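Local atomic coordinates of UDP-N-acetylmuramate--L-alanine ligase (Thermotoga maritima, PDB entry 1J6U), a protein that catalyses the ATP-dependent addition of L-alanine to UDP-N-acetylmuramate, a step in building the peptidoglycan of the bacterial cell wall. Residues A[322-332]-A[429-440]; A[62-70]-A[82-90]. All coordinates share one frame; numbering follows the deposited sequence.

Contact 1: A[322-332]-A[429-440]; sequences TNIYVIDDYAH and VSENTVFLFVGA
I327 and L436 sit abreast on neighbouring parallel strands, 324-329 and 433-438, inside the sheet of the Mur ligase C-terminal domain. Their side chains point the same way, and L436 CD2 presses tightly on I327 CB at 3.5 Å. I327 CG1 stands anti to the carbonyl carbon (chi1 -65°), and its extended chain carries CD1 across to V434 CG1. Branched aliphatic residues suit this face, which Y325 shares; its ring, stacked on H318, gives CD1 to V434 CG2, while its hydroxyl bonds R252. On the opposite face I324 CG2 meets the edge of the F435 ring at CE1, 3.9 Å away, and V326 CG1 reaches F437 obliquely; F450 of helix 443-457 packs against both phenylalanines. D328 OD1 bonds S447. Before the strands, N323 has positive phi (60°) in a G1 beta bulge, a shape asparagine tolerates well. Its ND2 donates to N432 OD1 at 2.7 Å, the amides turned 61° apart, and also to E351. A leucine in place of N323 would probably leave N432 OD1 and the E351 carboxylate without this shared donor. Past the strands, A440 CB lies over the centre of the less well ordered Y330 ring, a CH-pi contact, and G439 N donates to D329 O at 2.7 Å.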
loop_
_atom_site.group_PDB
_atom_site.type_symbol
_atom_site.label_atom_id
_atom_site.label_comp_id
_atom_site.label_asym_id
_atom_site.label_seq_id
_atom_site.Cartn_x
_atom_site.Cartn_y
_atom_site.Cartn_z
ATOM N N THR A 322 -16.481 14.719 -20.437
ATOM C CA THR A 322 -16.487 15.901 -19.618
ATOM C C THR A 322 -15.139 16.365 -19.073
ATOM O O THR A 322 -15.006 17.488 -18.544
ATOM C CB THR A 322 -17.478 15.560 -18.538
ATOM O OG1 THR A 322 -18.378 16.644 -18.364
ATOM C CG2 THR A 322 -16.785 15.120 -17.301
ATOM N N ASN A 323 -14.140 15.500 -19.264
ATOM C CA ASN A 323 -12.791 15.675 -18.768
ATOM C C ASN A 323 -12.832 15.778 -17.223
ATOM O O ASN A 323 -12.271 16.703 -16.604
ATOM C CB ASN A 323 -12.091 16.901 -19.381
ATOM C CG ASN A 323 -10.617 16.921 -19.029
ATOM O OD1 ASN A 323 -10.017 15.865 -18.758
ATOM N ND2 ASN A 323 -10.022 18.098 -19.026
ATOM N N ILE A 324 -13.522 14.818 -16.611
ATOM C CA ILE A 324 -13.630 14.775 -15.158
ATOM C C ILE A 324 -13.039 13.494 -14.577
ATOM O O ILE A 324 -13.322 12.386 -15.041
ATOM C CB ILE A 324 -15.105 14.916 -14.706
ATOM C CG1 ILE A 324 -15.483 16.383 -14.744
ATOM C CG2 ILE A 324 -15.289 14.417 -13.262
ATOM C CD1 ILE A 324 -16.970 16.591 -14.706
ATOM N N TYR A 325 -12.221 13.652 -13.550
ATOM C CA TYR A 325 -11.606 12.495 -12.901
ATOM C C TYR A 325 -11.864 12.449 -11.403
ATOM O O TYR A 325 -11.876 13.476 -10.715
ATOM C CB TYR A 325 -10.065 12.518 -13.076
ATOM C CG TYR A 325 -9.562 12.415 -14.506
ATOM C CD1 TYR A 325 -9.609 13.517 -15.341
ATOM C CD2 TYR A 325 -9.006 11.216 -15.010
ATOM C CE1 TYR A 325 -9.120 13.463 -16.631
ATOM C CE2 TYR A 325 -8.499 11.142 -16.326
ATOM C CZ TYR A 325 -8.560 12.285 -17.115
ATOM O OH TYR A 325 -8.016 12.340 -18.356
ATOM N N VAL A 326 -12.042 11.251 -10.887
ATOM C CA VAL A 326 -12.161 11.077 -9.445
ATOM C C VAL A 326 -10.976 10.152 -9.144
ATOM O O VAL A 326 -10.876 9.013 -9.639
ATOM C CB VAL A 326 -13.507 10.402 -9.030
ATOM C CG1 VAL A 326 -13.494 10.146 -7.532
ATOM C CG2 VAL A 326 -14.710 11.317 -9.394
ATOM N N ILE A 327 -10.075 10.647 -8.325
ATOM C CA ILE A 327 -8.872 9.899 -7.976
ATOM C C ILE A 327 -8.776 9.660 -6.458
ATOM O O ILE A 327 -9.078 10.557 -5.655
ATOM C CB ILE A 327 -7.606 10.686 -8.485
ATOM C CG1 ILE A 327 -7.622 10.738 -10.014
ATOM C CG2 ILE A 327 -6.303 9.985 -8.059
ATOM C CD1 ILE A 327 -6.409 11.461 -10.625
ATOM N N ASP A 328 -8.362 8.445 -6.085
ATOM C CA ASP A 328 -8.168 8.047 -4.682
ATOM C C ASP A 328 -6.708 7.965 -4.253
ATOM O O ASP A 328 -5.874 7.376 -4.936
ATOM C CB ASP A 328 -8.789 6.679 -4.429
ATOM C CG ASP A 328 -10.283 6.693 -4.582
ATOM O OD1 ASP A 328 -10.898 7.544 -3.929
ATOM O OD2 ASP A 328 -10.847 5.868 -5.332
ATOM N N ASP A 329 -6.396 8.549 -3.115
ATOM C CA ASP A 329 -5.047 8.467 -2.613
ATOM C C ASP A 329 -5.009 8.464 -1.098
ATOM O O ASP A 329 -5.636 9.288 -0.457
ATOM C CB ASP A 329 -4.169 9.597 -3.124
ATOM C CG ASP A 329 -2.695 9.284 -2.944
ATOM O OD1 ASP A 329 -2.088 9.721 -1.932
ATOM O OD2 ASP A 329 -2.154 8.558 -3.811
ATOM N N TYR A 330 -4.237 7.517 -0.573
ATOM C CA TYR A 330 -4.015 7.253 0.841
ATOM C C TYR A 330 -3.309 8.348 1.596
ATOM O O TYR A 330 -3.282 8.315 2.805
ATOM C CB TYR A 330 -3.138 6.010 0.968
ATOM C CG TYR A 330 -3.670 4.954 1.857
ATOM C CD1 TYR A 330 -5.045 4.737 1.955
ATOM C CD2 TYR A 330 -2.808 4.090 2.533
ATOM C CE1 TYR A 330 -5.562 3.672 2.700
ATOM C CE2 TYR A 330 -3.318 3.009 3.287
ATOM C CZ TYR A 330 -4.702 2.811 3.357
ATOM O OH TYR A 330 -5.237 1.742 4.043
ATOM N N ALA A 331 -2.712 9.309 0.908
ATOM C CA ALA A 331 -1.944 10.324 1.622
ATOM C C ALA A 331 -2.583 10.858 2.909
ATOM O O ALA A 331 -3.786 11.149 2.942
ATOM C CB ALA A 331 -1.614 11.484 0.681
ATOM N N HIS A 332 -1.769 10.999 3.960
ATOM C CA HIS A 332 -2.238 11.512 5.245
ATOM C C HIS A 332 -1.216 12.417 5.889
ATOM O O HIS A 332 -1.466 13.082 6.870
ATOM C CB HIS A 332 -2.564 10.373 6.189
ATOM C CG HIS A 332 -1.437 9.433 6.404
ATOM N ND1 HIS A 332 -1.234 8.324 5.608
ATOM C CD2 HIS A 332 -0.424 9.452 7.303
ATOM C CE1 HIS A 332 -0.140 7.702 6.009
ATOM N NE2 HIS A 332 0.370 8.366 7.034
ATOM N N VAL A 429 -19.801 19.721 -9.194
ATOM C CA VAL A 429 -19.196 18.995 -10.292
ATOM C C VAL A 429 -18.954 19.892 -11.484
ATOM O O VAL A 429 -19.874 20.331 -12.119
ATOM C CB VAL A 429 -20.045 17.843 -10.745
ATOM C CG1 VAL A 429 -19.387 17.166 -11.947
ATOM C CG2 VAL A 429 -20.182 16.845 -9.621
ATOM N N SER A 430 -17.698 20.159 -11.790
ATOM C CA SER A 430 -17.353 20.984 -12.939
ATOM C C SER A 430 -16.485 20.207 -13.954
ATOM O O SER A 430 -15.755 19.296 -13.579
ATOM C CB SER A 430 -16.600 22.218 -12.457
ATOM O OG SER A 430 -15.597 21.839 -11.526
ATOM N N GLU A 431 -16.581 20.567 -15.230
ATOM C CA GLU A 431 -15.781 19.956 -16.292
ATOM C C GLU A 431 -14.320 20.263 -16.042
ATOM O O GLU A 431 -13.992 21.205 -15.307
ATOM C CB GLU A 431 -16.015 20.619 -17.623
ATOM C CG GLU A 431 -17.364 20.655 -18.151
ATOM C CD GLU A 431 -17.368 21.384 -19.493
ATOM O OE1 GLU A 431 -16.747 22.510 -19.608
ATOM O OE2 GLU A 431 -17.993 20.800 -20.417
ATOM N N ASN A 432 -13.459 19.518 -16.736
ATOM C CA ASN A 432 -12.007 19.700 -16.666
ATOM C C ASN A 432 -11.532 19.800 -15.255
ATOM O O ASN A 432 -10.786 20.720 -14.901
ATOM C CB ASN A 432 -11.609 20.960 -17.420
ATOM C CG ASN A 432 -12.071 20.909 -18.844
ATOM O OD1 ASN A 432 -12.013 19.851 -19.479
ATOM N ND2 ASN A 432 -12.554 22.031 -19.359
ATOM N N THR A 433 -11.962 18.843 -14.447
ATOM C CA THR A 433 -11.605 18.883 -13.055
ATOM C C THR A 433 -11.271 17.525 -12.548
ATOM O O THR A 433 -11.875 16.510 -12.935
ATOM C CB THR A 433 -12.767 19.462 -12.185
ATOM O OG1 THR A 433 -13.024 20.808 -12.585
ATOM C CG2 THR A 433 -12.388 19.484 -10.717
ATOM N N VAL A 434 -10.271 17.520 -11.688
ATOM C CA VAL A 434 -9.836 16.301 -11.075
ATOM C C VAL A 434 -10.196 16.409 -9.619
ATOM O O VAL A 434 -9.770 17.341 -8.940
ATOM C CB VAL A 434 -8.318 16.129 -11.172
ATOM C CG1 VAL A 434 -7.881 14.984 -10.224
ATOM C CG2 VAL A 434 -7.919 15.840 -12.640
ATOM N N PHE A 435 -10.988 15.462 -9.145
ATOM C CA PHE A 435 -11.350 15.455 -7.739
ATOM C C PHE A 435 -10.510 14.377 -7.065
ATOM O O PHE A 435 -10.653 13.170 -7.337
ATOM C CB PHE A 435 -12.836 15.140 -7.550
ATOM C CG PHE A 435 -13.724 16.102 -8.215
ATOM C CD1 PHE A 435 -14.183 15.857 -9.488
ATOM C CD2 PHE A 435 -14.086 17.282 -7.579
ATOM C CE1 PHE A 435 -15.013 16.786 -10.144
ATOM C CE2 PHE A 435 -14.901 18.207 -8.216
ATOM C CZ PHE A 435 -15.369 17.961 -9.507
ATOM N N LEU A 436 -9.614 14.825 -6.203
ATOM C CA LEU A 436 -8.769 13.902 -5.470
ATOM C C LEU A 436 -9.319 13.708 -4.061
ATOM O O LEU A 436 -9.276 14.640 -3.244
ATOM C CB LEU A 436 -7.366 14.466 -5.313
ATOM C CG LEU A 436 -6.596 14.896 -6.531
ATOM C CD1 LEU A 436 -5.345 15.686 -6.078
ATOM C CD2 LEU A 436 -6.256 13.667 -7.340
ATOM N N PHE A 437 -9.824 12.511 -3.780
ATOM C CA PHE A 437 -10.303 12.188 -2.454
ATOM C C PHE A 437 -9.106 11.569 -1.698
ATOM O O PHE A 437 -8.760 10.398 -1.870
ATOM C CB PHE A 437 -11.443 11.199 -2.538
ATOM C CG PHE A 437 -12.718 11.821 -2.912
ATOM C CD1 PHE A 437 -12.998 12.110 -4.240
ATOM C CD2 PHE A 437 -13.668 12.119 -1.934
ATOM C CE1 PHE A 437 -14.213 12.674 -4.591
ATOM C CE2 PHE A 437 -14.881 12.689 -2.282
ATOM C CZ PHE A 437 -15.156 12.963 -3.611
ATOM N N VAL A 438 -8.512 12.375 -0.836
ATOM C CA VAL A 438 -7.328 12.005 -0.103
ATOM C C VAL A 438 -7.437 11.603 1.351
ATOM O O VAL A 438 -7.935 12.366 2.173
ATOM C CB VAL A 438 -6.359 13.164 -0.164
ATOM C CG1 VAL A 438 -5.003 12.754 0.439
ATOM C CG2 VAL A 438 -6.274 13.639 -1.620
ATOM N N GLY A 439 -6.925 10.421 1.669
ATOM C CA GLY A 439 -6.907 9.976 3.042
ATOM C C GLY A 439 -6.851 8.488 3.272
ATOM O O GLY A 439 -7.285 7.713 2.438
ATOM N N ALA A 440 -6.363 8.085 4.446
ATOM C CA ALA A 440 -6.227 6.666 4.754
ATOM C C ALA A 440 -7.494 6.044 5.316
ATOM O O ALA A 440 -7.634 4.817 5.360
ATOM C CB ALA A 440 -5.084 6.482 5.711
HETATM O O HOH W 1 -10.134 8.293 -1.533
#

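Contact 2: A[62-70]-A[82-90]; sequences VPHSADNWY and RDDNPEIVR
The indole of W69 carries R90 on one face: R90 CG lies over the six-membered ring, 3.7 Å from its centroid, while the guanidinium rests on the five-membered side with its plane tilted 29° from the indole, an off-centre cation-pi contact. R90 bends at chi2 and chi3 to fold back over the ring, as arginine's length and flexibility allow, and its NH1 also forms a salt bridge with E94. The second flat group, the H64 imidazole, has N85 ND2 over one face, 3.3 Å above the plane and toward the rim, with E87 OE2 at its edge. Between these two rings the buried carboxylate of E87 gathers the loop. Its OE2 accepts three hydrogen bonds: from S65 N at 3.1 Å on the anti lone pair, and from H64 ND1 at 3.2 Å and N68 ND2 at 3.0 Å, both from out of the carboxylate plane. Three N-H groups on one oxygen would be expected to favour the charged carboxylate. N68 ND2 also donates to P63 O. S42 OG bonds both H64 ND1 and E87 OE1, and H16 NE2 also bonds OE1. N85 is the N-cap: with CG anti to its backbone N (chi1 -179°), OD1 accepts from E87 N at 2.8 Å. P86, well suited to a first helical turn, sets CB against A66 CB. In the Rossmann-like N-terminal domain, the contact thus seats the loop before strand 74-77 on the start of helix 86-93, which follows that strand; V18 of the neighbouring parallel strand 14-18 touches H64, N85 and E87, and V75 of strand 74-77 touches W69.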
loop_
_atom_site.group_PDB
_atom_site.type_symbol
_atom_site.label_atom_id
_atom_site.label_comp_id
_atom_site.label_asym_id
_atom_site.label_seq_id
_atom_site.Cartn_x
_atom_site.Cartn_y
_atom_site.Cartn_z
ATOM N N VAL A 62 -19.110 -9.327 12.088
ATOM C CA VAL A 62 -18.825 -7.972 12.539
ATOM C C VAL A 62 -19.981 -7.586 13.435
ATOM O O VAL A 62 -21.137 -7.768 13.049
ATOM C CB VAL A 62 -18.794 -6.988 11.365
ATOM C CG1 VAL A 62 -18.518 -5.569 11.870
ATOM C CG2 VAL A 62 -17.744 -7.444 10.353
ATOM N N PRO A 63 -19.694 -7.044 14.631
ATOM C CA PRO A 63 -18.357 -6.786 15.161
ATOM C C PRO A 63 -17.841 -7.957 15.976
ATOM O O PRO A 63 -18.365 -9.064 15.880
ATOM C CB PRO A 63 -18.564 -5.567 16.028
ATOM C CG PRO A 63 -19.932 -5.895 16.678
ATOM C CD PRO A 63 -20.731 -6.413 15.483
ATOM N N HIS A 64 -16.810 -7.705 16.777
ATOM C CA HIS A 64 -16.236 -8.747 17.615
ATOM C C HIS A 64 -17.207 -9.100 18.737
ATOM O O HIS A 64 -17.805 -8.223 19.375
ATOM C CB HIS A 64 -14.910 -8.296 18.213
ATOM C CG HIS A 64 -13.815 -8.143 17.201
ATOM N ND1 HIS A 64 -13.538 -9.107 16.255
ATOM C CD2 HIS A 64 -12.939 -7.133 16.977
ATOM C CE1 HIS A 64 -12.542 -8.693 15.492
ATOM N NE2 HIS A 64 -12.161 -7.498 15.910
ATOM N N SER A 65 -17.348 -10.399 18.954
ATOM C CA SER A 65 -18.211 -10.962 19.971
ATOM C C SER A 65 -17.802 -12.400 20.173
ATOM O O SER A 65 -17.545 -13.086 19.187
ATOM C CB SER A 65 -19.665 -10.976 19.505
ATOM O OG SER A 65 -20.453 -11.840 20.342
ATOM N N ALA A 66 -17.774 -12.876 21.418
ATOM C CA ALA A 66 -17.454 -14.288 21.658
ATOM C C ALA A 66 -18.566 -15.139 21.011
ATOM O O ALA A 66 -18.463 -16.343 20.892
ATOM C CB ALA A 66 -17.332 -14.590 23.147
ATOM N N ASP A 67 -19.635 -14.493 20.586
ATOM C CA ASP A 67 -20.686 -15.188 19.861
ATOM C C ASP A 67 -20.064 -15.776 18.543
ATOM O O ASP A 67 -20.507 -16.814 18.023
ATOM C CB ASP A 67 -21.765 -14.160 19.489
ATOM C CG ASP A 67 -23.132 -14.487 20.070
ATOM O OD1 ASP A 67 -24.046 -13.635 19.944
ATOM O OD2 ASP A 67 -23.297 -15.587 20.644
ATOM N N ASN A 68 -19.043 -15.097 18.004
ATOM C CA ASN A 68 -18.413 -15.513 16.752
ATOM C C ASN A 68 -17.412 -16.615 16.970
ATOM O O ASN A 68 -16.283 -16.531 16.505
ATOM C CB ASN A 68 -17.683 -14.345 16.109
ATOM C CG ASN A 68 -18.525 -13.104 16.039
ATOM O OD1 ASN A 68 -19.732 -13.184 15.821
ATOM N ND2 ASN A 68 -17.888 -11.934 16.200
ATOM N N TRP A 69 -17.824 -17.654 17.676
ATOM C CA TRP A 69 -16.918 -18.750 17.961
ATOM C C TRP A 69 -17.470 -20.019 17.338
ATOM O O TRP A 69 -18.635 -20.336 17.515
ATOM C CB TRP A 69 -16.765 -18.891 19.472
ATOM C CG TRP A 69 -15.792 -19.892 19.866
ATOM C CD1 TRP A 69 -16.047 -21.182 20.175
ATOM C CD2 TRP A 69 -14.383 -19.720 19.971
ATOM N NE1 TRP A 69 -14.884 -21.839 20.479
ATOM C CE2 TRP A 69 -13.840 -20.965 20.361
ATOM C CE3 TRP A 69 -13.519 -18.639 19.771
ATOM C CZ2 TRP A 69 -12.471 -21.163 20.565
ATOM C CZ3 TRP A 69 -12.142 -18.830 19.974
ATOM C CH2 TRP A 69 -11.635 -20.083 20.369
ATOM N N TYR A 70 -16.642 -20.721 16.570
ATOM C CA TYR A 70 -17.095 -21.946 15.932
ATOM C C TYR A 70 -16.104 -23.078 16.091
ATOM O O TYR A 70 -15.835 -23.846 15.170
ATOM C CB TYR A 70 -17.432 -21.663 14.474
ATOM C CG TYR A 70 -18.579 -20.699 14.395
ATOM C CD1 TYR A 70 -18.394 -19.336 14.615
ATOM C CD2 TYR A 70 -19.871 -21.161 14.188
ATOM C CE1 TYR A 70 -19.487 -18.445 14.630
ATOM C CE2 TYR A 70 -20.967 -20.292 14.200
ATOM C CZ TYR A 70 -20.777 -18.936 14.415
ATOM O OH TYR A 70 -21.879 -18.097 14.363
ATOM N N ARG A 82 -6.940 -6.543 21.194
ATOM C CA ARG A 82 -6.553 -6.428 22.595
ATOM C C ARG A 82 -6.965 -7.662 23.380
ATOM O O ARG A 82 -7.859 -8.416 22.929
ATOM C CB ARG A 82 -7.122 -5.127 23.201
ATOM C CG ARG A 82 -8.381 -4.603 22.499
ATOM C CD ARG A 82 -8.652 -3.118 22.765
ATOM N NE ARG A 82 -8.814 -2.786 24.185
ATOM C CZ ARG A 82 -7.806 -2.520 25.015
ATOM N NH1 ARG A 82 -6.556 -2.543 24.576
ATOM N NH2 ARG A 82 -8.044 -2.220 26.281
ATOM N N ASP A 83 -6.290 -7.880 24.520
ATOM C CA ASP A 83 -6.546 -9.044 25.378
ATOM C C ASP A 83 -7.935 -9.126 25.953
ATOM O O ASP A 83 -8.338 -10.184 26.420
ATOM C CB ASP A 83 -5.554 -9.132 26.531
ATOM C CG ASP A 83 -4.176 -9.627 26.091
ATOM O OD1 ASP A 83 -4.106 -10.582 25.268
ATOM O OD2 ASP A 83 -3.168 -9.060 26.587
ATOM N N ASP A 84 -8.669 -8.021 25.940
ATOM C CA ASP A 84 -10.030 -8.057 26.430
ATOM C C ASP A 84 -11.002 -8.291 25.266
ATOM O O ASP A 84 -12.231 -8.193 25.405
ATOM C CB ASP A 84 -10.363 -6.777 27.211
ATOM C CG ASP A 84 -10.141 -5.513 26.414
ATOM O OD1 ASP A 84 -10.099 -4.436 27.044
ATOM O OD2 ASP A 84 -10.025 -5.584 25.171
ATOM N N ASN A 85 -10.459 -8.617 24.098
ATOM C CA ASN A 85 -11.347 -8.897 22.994
ATOM C C ASN A 85 -12.121 -10.160 23.411
ATOM O O ASN A 85 -11.535 -11.168 23.764
ATOM C CB ASN A 85 -10.542 -9.132 21.711
ATOM C CG ASN A 85 -11.430 -9.419 20.503
ATOM O OD1 ASN A 85 -12.203 -10.372 20.496
ATOM N ND2 ASN A 85 -11.309 -8.597 19.473
ATOM N N PRO A 86 -13.452 -10.105 23.404
ATOM C CA PRO A 86 -14.172 -11.315 23.806
ATOM C C PRO A 86 -13.754 -12.602 23.093
ATOM O O PRO A 86 -13.789 -13.672 23.688
ATOM C CB PRO A 86 -15.654 -10.952 23.560
ATOM C CG PRO A 86 -15.602 -9.840 22.567
ATOM C CD PRO A 86 -14.385 -9.037 23.017
ATOM N N GLU A 87 -13.352 -12.507 21.829
ATOM C CA GLU A 87 -12.969 -13.687 21.077
ATOM C C GLU A 87 -11.669 -14.231 21.591
ATOM O O GLU A 87 -11.452 -15.438 21.648
ATOM C CB GLU A 87 -12.860 -13.358 19.590
ATOM C CG GLU A 87 -14.249 -13.146 18.962
ATOM C CD GLU A 87 -14.219 -12.551 17.551
ATOM O OE1 GLU A 87 -13.347 -12.964 16.757
ATOM O OE2 GLU A 87 -15.081 -11.695 17.230
ATOM N N ILE A 88 -10.790 -13.340 21.977
ATOM C CA ILE A 88 -9.534 -13.810 22.475
ATOM C C ILE A 88 -9.756 -14.400 23.861
ATOM O O ILE A 88 -9.120 -15.399 24.220
ATOM C CB ILE A 88 -8.473 -12.666 22.476
ATOM C CG1 ILE A 88 -8.156 -12.291 21.030
ATOM C CG2 ILE A 88 -7.163 -13.120 23.182
ATOM C CD1 ILE A 88 -7.790 -13.519 20.160
ATOM N N VAL A 89 -10.668 -13.810 24.636
ATOM C CA VAL A 89 -10.920 -14.343 25.971
ATOM C C VAL A 89 -11.499 -15.753 25.857
ATOM O O VAL A 89 -11.019 -16.673 26.544
ATOM C CB VAL A 89 -11.835 -13.421 26.830
ATOM C CG1 VAL A 89 -12.205 -14.122 28.120
ATOM C CG2 VAL A 89 -11.085 -12.181 27.198
ATOM N N ARG A 90 -12.492 -15.937 24.982
ATOM C CA ARG A 90 -13.065 -17.259 24.804
ATOM C C ARG A 90 -11.955 -18.216 24.380
ATOM O O ARG A 90 -11.733 -19.255 25.016
ATOM C CB ARG A 90 -14.170 -17.257 23.762
ATOM C CG ARG A 90 -14.572 -18.662 23.324
ATOM C CD ARG A 90 -15.510 -19.379 24.324
ATOM N NE ARG A 90 -16.861 -19.336 23.816
ATOM C CZ ARG A 90 -17.536 -20.384 23.369
ATOM N NH1 ARG A 90 -16.988 -21.583 23.384
ATOM N NH2 ARG A 90 -18.753 -20.216 22.867
#

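From the N terminus the chain first meets contact 2, where the loop after strand 60-61 passes into strand 74-77 and returns to the start of helix 86-93; only 11 residues separate its segments, so it closes a short loop within the N-terminal domain. The chain then runs through the middle domain before contact 1 opens. There 96 residues, including strands 352-357, 381-384 and 414-416, lie between two strands that end up adjacent, a long closure within the C-terminal domain. The contacts follow in series, neither nested nor crossed. Their centres are 38 Å apart and their nearest atoms about 16 Å, so each ties together its own domain.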